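Local coordinates for protein Phthiocerol/phenolphthiocerol synthesis polyketide synthase type I PpsC (Mycobacterium tuberculosis, PDB 5NJI) that probably dehydrates beta-hydroxyacyl intermediates as the dehydratase domain of a modular polyketide synthase, and is captured here holding a dodecenoyl-CoA thioester, at residues A[204-209]-A[279-285]; A[232-236]-A[294-298]. The protein carries 1 engineered substitution. All coordinates share one frame; numbering follows the deposited sequence.

Contact 1 of 2, residues A[204-209]-A[279-285]; sequences VARAQV and GVRAVGS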
loop_
_atom_site.group_PDB
_atom_site.type_symbol
_atom_site.label_atom_id
_atom_site.label_comp_id
_atom_site.label_asym_id
_atom_site.label_seq_id
_atom_site.Cartn_x
_atom_site.Cartn_y
_atom_site.Cartn_z
ATOM N N VAL A 204 -8.288 -13.670 -13.615
ATOM C CA VAL A 204 -8.190 -12.300 -13.127
ATOM C C VAL A 204 -9.279 -12.070 -12.088
ATOM O O VAL A 204 -10.427 -12.496 -12.257
ATOM C CB VAL A 204 -8.304 -11.310 -14.299
ATOM C CG1 VAL A 204 -8.199 -9.863 -13.828
ATOM C CG2 VAL A 204 -7.243 -11.609 -15.351
ATOM N N ALA A 205 -8.919 -11.406 -10.990
ATOM C CA ALA A 205 -9.866 -11.132 -9.923
ATOM C C ALA A 205 -10.472 -9.755 -10.102
ATOM O O ALA A 205 -9.777 -8.792 -10.437
ATOM C CB ALA A 205 -9.190 -11.219 -8.549
ATOM N N ARG A 206 -11.780 -9.663 -9.861
ATOM C CA ARG A 206 -12.522 -8.422 -9.967
ATOM C C ARG A 206 -13.326 -8.263 -8.684
ATOM O O ARG A 206 -14.106 -9.151 -8.320
ATOM C CB ARG A 206 -13.424 -8.429 -11.207
ATOM C CG ARG A 206 -12.696 -8.903 -12.464
ATOM C CD ARG A 206 -13.538 -8.780 -13.724
ATOM N NE ARG A 206 -13.599 -7.403 -14.208
ATOM C CZ ARG A 206 -14.624 -6.571 -14.034
ATOM N NH1 ARG A 206 -14.555 -5.339 -14.520
ATOM N NH2 ARG A 206 -15.717 -6.956 -13.388
ATOM N N ALA A 207 -13.105 -7.158 -7.981
ATOM C CA ALA A 207 -13.728 -6.921 -6.692
ATOM C C ALA A 207 -14.485 -5.600 -6.679
ATOM O O ALA A 207 -14.029 -4.591 -7.221
ATOM C CB ALA A 207 -12.685 -6.910 -5.569
ATOM N N GLN A 208 -15.626 -5.606 -6.010
ATOM C CA GLN A 208 -16.280 -4.386 -5.587
ATOM C C GLN A 208 -15.721 -4.021 -4.222
ATOM O O GLN A 208 -15.699 -4.873 -3.335
ATOM C CB GLN A 208 -17.796 -4.595 -5.499
ATOM C CG GLN A 208 -18.618 -3.339 -5.250
ATOM C CD GLN A 208 -18.883 -2.554 -6.519
ATOM O OE1 GLN A 208 -18.881 -3.108 -7.615
ATOM N NE2 GLN A 208 -19.111 -1.256 -6.374
ATOM N N VAL A 209 -15.284 -2.770 -4.054
ATOM C CA VAL A 209 -14.582 -2.358 -2.845
ATOM C C VAL A 209 -15.230 -1.130 -2.229
ATOM O O VAL A 209 -15.902 -0.339 -2.888
ATOM C CB VAL A 209 -13.078 -2.108 -3.101
ATOM C CG1 VAL A 209 -12.426 -3.397 -3.597
ATOM C CG2 VAL A 209 -12.830 -0.944 -4.046
ATOM N N GLY A 279 -12.517 4.918 -4.908
ATOM C CA GLY A 279 -12.484 3.698 -5.684
ATOM C C GLY A 279 -13.599 2.755 -5.288
ATOM O O GLY A 279 -13.887 2.561 -4.108
ATOM N N VAL A 280 -14.209 2.133 -6.299
ATOM C CA VAL A 280 -15.282 1.167 -6.091
ATOM C C VAL A 280 -15.021 -0.169 -6.765
ATOM O O VAL A 280 -15.692 -1.159 -6.429
ATOM C CB VAL A 280 -16.646 1.730 -6.557
ATOM C CG1 VAL A 280 -16.988 2.969 -5.779
ATOM C CG2 VAL A 280 -16.636 2.042 -8.026
ATOM N N ARG A 281 -14.077 -0.263 -7.700
ATOM C CA ARG A 281 -13.786 -1.507 -8.392
ATOM C C ARG A 281 -12.281 -1.693 -8.451
ATOM O O ARG A 281 -11.551 -0.755 -8.798
ATOM C CB ARG A 281 -14.342 -1.517 -9.827
ATOM C CG ARG A 281 -15.855 -1.324 -9.949
ATOM C CD ARG A 281 -16.651 -2.517 -9.445
ATOM N NE ARG A 281 -16.286 -3.757 -10.124
ATOM C CZ ARG A 281 -16.760 -4.957 -9.801
ATOM N NH1 ARG A 281 -17.624 -5.091 -8.803
ATOM N NH2 ARG A 281 -16.368 -6.028 -10.477
ATOM N N ALA A 282 -11.820 -2.894 -8.106
ATOM C CA ALA A 282 -10.422 -3.256 -8.236
ATOM C C ALA A 282 -10.303 -4.504 -9.091
ATOM O O ALA A 282 -11.094 -5.445 -8.946
ATOM C CB ALA A 282 -9.789 -3.489 -6.858
ATOM N N VAL A 283 -9.325 -4.504 -9.994
ATOM C CA VAL A 283 -9.041 -5.639 -10.860
ATOM C C VAL A 283 -7.575 -6.015 -10.649
ATOM O O VAL A 283 -6.692 -5.154 -10.738
ATOM C CB VAL A 283 -9.335 -5.317 -12.333
ATOM C CG1 VAL A 283 -9.087 -6.537 -13.201
ATOM C CG2 VAL A 283 -10.762 -4.821 -12.482
ATOM N N GLY A 284 -7.329 -7.273 -10.320
ATOM C CA GLY A 284 -5.984 -7.736 -10.017
ATOM C C GLY A 284 -5.638 -8.996 -10.780
ATOM O O GLY A 284 -6.470 -9.891 -10.934
ATOM N N SER A 285 -4.394 -9.053 -11.263
ATOM C CA SER A 285 -3.853 -10.231 -11.922
ATOM C C SER A 285 -2.545 -10.607 -11.252
ATOM O O SER A 285 -1.784 -9.741 -10.808
ATOM C CB SER A 285 -3.637 -10.000 -13.434
ATOM O OG SER A 285 -2.733 -8.944 -13.666
HETATM O O HOH W 1 -16.748 -8.439 -8.775
#
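Arg281 NH1 donates to Gln208 OE1 over 2.6 Å, in a bond 162° at the hydrogen, beside the backbone pairing of two antiparallel strands in the double hotdog fold of polyketide synthase dehydratases. Bends at chi2 and chi3 (-70° and -57°) fold the arginine back across its partner strand, bringing Ala207 O over the centre of the guanidinium, 3.7 Å above its plane. Water 1 accepts from Arg281 NH2 and donates to Arg206 O. The same NH2 lies 3.1 Å from Arg206 NH2, and a salt bridge from Arg206 NH2 to Glu168 probably offsets the like charges. Beneath these groups, Ala205 with Gly284 and Ala207 with Ala282 form hydrogen-bonded pairs, and Arg206 with Val283 and Gln208 with Arg281 the non-hydrogen-bonded pairs. Val209 N donates to Val280 O at 2.9 Å, where Val280 and Arg281 form a classic beta bulge opposite Thr300. The alanines turn to the other face of the sheet, where Thr235 covers Ala207 and Ala282. On the arginine face the packing ends tightly: Val204 CG1, anti to its own N, meets Val283 CG1 at 3.5 Å.

Contact 2 of 2, residues A[232-236]-A[294-298]; sequences ALQTL and VGEVV. With 8Z2 (~{S}-[2-[3-[[(2~{R})-4-[[[(2~{R},3~{S},4~{R},5~{R})-5-(6-aminopurin-9-yl)-4-oxidanyl-3-phosphonooxy-oxolan-2-yl]methoxy-oxidanyl-phosphoryl]oxy-oxidanyl-phosphoryl]oxy-3,3-dimethyl-2-oxidanyl-butanoyl]amino]propanoylamino]ethyl] (~{E})-dodec-2-enethioate), chain B.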
loop_
_atom_site.group_PDB
_atom_site.type_symbol
_atom_site.label_atom_id
_atom_site.label_comp_id
_atom_site.label_asym_id
_atom_site.label_seq_id
_atom_site.Cartn_x
_atom_site.Cartn_y
_atom_site.Cartn_z
ATOM N N ALA A 232 -7.262 -2.815 -2.345
ATOM C CA ALA A 232 -7.036 -3.121 -3.756
ATOM C C ALA A 232 -6.100 -4.315 -3.930
ATOM O O ALA A 232 -6.357 -5.193 -4.757
ATOM C CB ALA A 232 -6.479 -1.900 -4.481
ATOM N N LEU A 233 -5.015 -4.379 -3.154
ATOM C CA LEU A 233 -4.070 -5.498 -3.245
ATOM C C LEU A 233 -4.685 -6.826 -2.820
ATOM O O LEU A 233 -4.282 -7.877 -3.324
ATOM C CB LEU A 233 -2.845 -5.225 -2.369
ATOM C CG LEU A 233 -2.005 -3.997 -2.711
ATOM C CD1 LEU A 233 -0.903 -3.844 -1.674
ATOM C CD2 LEU A 233 -1.423 -4.119 -4.120
ATOM N N GLN A 234 -5.634 -6.803 -1.880
ATOM C CA GLN A 234 -6.261 -8.026 -1.406
ATOM C C GLN A 234 -6.906 -8.793 -2.545
ATOM O O GLN A 234 -7.062 -10.012 -2.447
ATOM C CB GLN A 234 -7.315 -7.704 -0.361
ATOM C CG GLN A 234 -6.787 -7.206 0.961
ATOM C CD GLN A 234 -7.902 -6.642 1.807
ATOM O OE1 GLN A 234 -9.069 -6.918 1.567
ATOM N NE2 GLN A 234 -7.551 -5.813 2.789
ATOM N N THR A 235 -7.287 -8.095 -3.616
ATOM C CA THR A 235 -7.905 -8.743 -4.770
ATOM C C THR A 235 -7.005 -9.822 -5.346
ATOM O O THR A 235 -7.496 -10.790 -5.939
ATOM C CB THR A 235 -8.219 -7.706 -5.849
ATOM O OG1 THR A 235 -7.003 -7.222 -6.407
ATOM C CG2 THR A 235 -8.971 -6.536 -5.301
ATOM N N LEU A 236 -5.687 -9.672 -5.195
ATOM C CA LEU A 236 -4.755 -10.650 -5.738
ATOM C C LEU A 236 -4.930 -12.006 -5.084
ATOM O O LEU A 236 -4.601 -13.024 -5.700
ATOM C CB LEU A 236 -3.323 -10.157 -5.560
ATOM C CG LEU A 236 -3.016 -8.885 -6.343
ATOM C CD1 LEU A 236 -1.637 -8.372 -5.938
ATOM C CD2 LEU A 236 -3.094 -9.083 -7.866
ATOM N N VAL A 294 4.168 -12.135 -8.845
ATOM C CA VAL A 294 4.146 -10.761 -9.346
ATOM C C VAL A 294 2.733 -10.418 -9.794
ATOM O O VAL A 294 2.148 -11.105 -10.641
ATOM C CB VAL A 294 5.139 -10.534 -10.499
ATOM C CG1 VAL A 294 4.998 -9.130 -11.052
ATOM C CG2 VAL A 294 6.561 -10.753 -10.006
ATOM N N GLY A 295 2.191 -9.327 -9.247
ATOM C CA GLY A 295 0.837 -8.925 -9.532
ATOM C C GLY A 295 0.769 -7.521 -10.104
ATOM O O GLY A 295 1.748 -6.760 -10.128
ATOM N N GLU A 296 -0.434 -7.180 -10.541
ATOM C CA GLU A 296 -0.764 -5.878 -11.099
ATOM C C GLU A 296 -2.189 -5.591 -10.653
ATOM O O GLU A 296 -3.023 -6.498 -10.685
ATOM C CB GLU A 296 -0.653 -5.880 -12.640
ATOM C CG GLU A 296 -0.658 -4.516 -13.295
ATOM C CD GLU A 296 -2.055 -3.974 -13.533
ATOM O OE1 GLU A 296 -3.004 -4.784 -13.620
ATOM O OE2 GLU A 296 -2.202 -2.737 -13.639
ATOM N N VAL A 297 -2.463 -4.365 -10.185
ATOM C CA VAL A 297 -3.812 -3.997 -9.747
ATOM C C VAL A 297 -4.197 -2.625 -10.289
ATOM O O VAL A 297 -3.371 -1.710 -10.363
ATOM C CB VAL A 297 -3.975 -4.023 -8.211
ATOM C CG1 VAL A 297 -3.520 -5.364 -7.619
ATOM C CG2 VAL A 297 -3.225 -2.909 -7.555
ATOM N N VAL A 298 -5.476 -2.477 -10.644
ATOM C CA VAL A 298 -6.050 -1.197 -11.049
ATOM C C VAL A 298 -7.309 -0.954 -10.235
ATOM O O VAL A 298 -8.182 -1.828 -10.159
ATOM C CB VAL A 298 -6.389 -1.177 -12.552
ATOM C CG1 VAL A 298 -7.032 0.149 -12.954
ATOM C CG2 VAL A 298 -5.131 -1.451 -13.370
HETATM C C2 8Z2 B . 18.833 -3.275 -0.946
HETATM C C4 8Z2 B . 18.756 -5.265 0.286
HETATM C C5 8Z2 B . 19.803 -4.873 0.973
HETATM C C6 8Z2 B . 20.387 -3.729 0.720
HETATM C C8 8Z2 B . 19.275 -6.777 1.726
HETATM C C10 8Z2 B . -2.094 -13.153 -1.633
HETATM C C11 8Z2 B . -1.815 -13.964 -2.833
HETATM C C12 8Z2 B . -1.394 -15.331 -2.449
HETATM N N9 8Z2 B . 18.391 -6.423 0.797
HETATM N N7 8Z2 B . 20.094 -5.787 1.863
HETATM N N3 8Z2 B . 18.247 -4.484 -0.683
HETATM N N1 8Z2 B . 19.937 -2.909 -0.231
HETATM N N6 8Z2 B . 21.422 -3.473 1.481
HETATM C "C1'" 8Z2 B . 17.123 -6.826 -0.097
HETATM C "C2'" 8Z2 B . 17.835 -7.387 -1.269
HETATM O "O2'" 8Z2 B . 17.089 -6.720 -2.279
HETATM C "C3'" 8Z2 B . 17.642 -8.977 -1.059
HETATM O "O3'" 8Z2 B . 18.674 -9.672 -1.818
HETATM C "C4'" 8Z2 B . 15.978 -8.877 -1.169
HETATM O "O4'" 8Z2 B . 15.820 -7.768 -0.167
HETATM C "C5'" 8Z2 B . 14.965 -9.945 -0.789
HETATM O "O5'" 8Z2 B . 14.959 -10.336 0.532
HETATM P P1 8Z2 B . 16.092 -10.885 1.306
HETATM O O11 8Z2 B . 16.630 -9.622 1.799
HETATM O O12 8Z2 B . 17.230 -11.468 0.550
HETATM O O6 8Z2 B . 15.621 -11.925 2.574
HETATM P P2 8Z2 B . 15.677 -11.416 4.105
HETATM O O21 8Z2 B . 16.543 -10.100 4.298
HETATM O O22 8Z2 B . 16.034 -12.168 5.238
HETATM O O7 8Z2 B . 14.068 -11.136 4.162
HETATM C CPA 8Z2 B . 13.043 -11.539 3.236
HETATM C CPB 8Z2 B . 11.743 -10.964 3.859
HETATM C CP8 8Z2 B . 11.966 -9.451 4.030
HETATM C CP7 8Z2 B . 10.544 -11.205 2.999
HETATM C CP9 8Z2 B . 11.528 -11.621 5.218
HETATM O OP3 8Z2 B . 12.201 -8.962 2.769
HETATM C CP6 8Z2 B . 10.781 -8.687 4.676
HETATM O OP2 8Z2 B . 10.451 -8.978 5.768
HETATM N NP2 8Z2 B . 10.317 -7.618 4.047
HETATM C CP5 8Z2 B . 9.270 -6.737 4.515
HETATM C CP4 8Z2 B . 7.934 -7.190 3.958
HETATM C CP3 8Z2 B . 6.843 -6.234 4.492
HETATM O OP1 8Z2 B . 7.021 -5.629 5.494
HETATM N NP1 8Z2 B . 5.726 -6.135 3.815
HETATM C CP2 8Z2 B . 4.670 -5.246 4.195
HETATM C CP1 8Z2 B . 3.883 -5.776 5.339
HETATM S S 8Z2 B . 2.953 -7.267 4.864
HETATM P P3 8Z2 B . 20.319 -9.301 -1.313
HETATM O O31 8Z2 B . 20.160 -9.330 0.369
HETATM O O32 8Z2 B . 20.792 -7.992 -1.501
HETATM O O33 8Z2 B . 21.423 -10.202 -1.657
HETATM C CA1 8Z2 B . 1.832 -6.677 4.002
HETATM C CA2 8Z2 B . 0.843 -7.656 3.487
HETATM O OA1 8Z2 B . 1.643 -5.542 3.697
HETATM C CA3 8Z2 B . -0.229 -7.148 2.606
HETATM C CA4 8Z2 B . -1.178 -8.135 2.063
HETATM C CA5 8Z2 B . -2.071 -7.572 0.987
HETATM C CA6 8Z2 B . -2.976 -8.662 0.434
HETATM C CA7 8Z2 B . -2.211 -9.591 -0.537
HETATM C CA8 8Z2 B . -2.905 -10.923 -0.744
HETATM C CA9 8Z2 B . -2.384 -11.737 -1.960
#
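The end of the hotdog helix packs on the sheet that wraps it where Leu236 and Leu233 close around Val297, in the C-terminal hotdog of the double hotdog, beside the acyl pocket, to which both halves contribute. Val297 directs its side chain toward the helix end and buries more surface here than any other residue of the two segments. Its two methyls divide the work. CG1, anti to the carbonyl carbon (chi1 -53°), enters the angle formed by CG, CD1 and CD2 of Leu236, with Leu236 CD2 at 3.8 Å, and the two side chains cross at about a right angle. CG2 turns instead to Leu233 CD2, 4.1 Å away; Leu233 starts away from the strand, and only the end of its chain comes back to it.

Gly295 adds no side chain beneath Leu236, whose CD2 comes within 4.3 Å of Gly295 CA. Beyond the leucine, Val313 and Met315 of strand 306-317 add to the same core.

The helix end is also a wall for the bound dodecenoyl chain: Gln234 CA lies 3.8 Å from its CA6, and Leu236 CB lies 4.0 Å from its CA9. Tyr177 OH, Phe191 O and Asp230 OD2 hold the Gln234 amide through hydrogen bonds at both its oxygen and its nitrogen, which should fix its rotation. The turn is tied from within, because Ala232 O accepts from both the backbone N and the hydroxyl of Thr235. The hydroxyl bond, Thr235 OG1 to Ala232 O, is 2.7 Å long and runs nearly along the C=O axis.

How the contacts relate
Reading from the N terminus, the segments come in the order 204-209, 232-236, 279-285, 294-298, so the two contacts alternate along the chain and their closures cross. Contact 1 closes a loop of 69 residues by pairing strands 205-209 and 281-289; contact 2 closes one of 57 by seating the end of helix 226-234 on strand 292-300. Their centres are 8 Å apart. Strands 281-289 and 292-300 are neighbours, joined by probable hydrogen bonds from Val283 N to Val298 O and from Glu296 N to Ser285 O. The helix end bridges both contacts: Ala205 CB packs on Thr235 O, and Leu236 CD2 packs on Ser285 O at 3.3 Å.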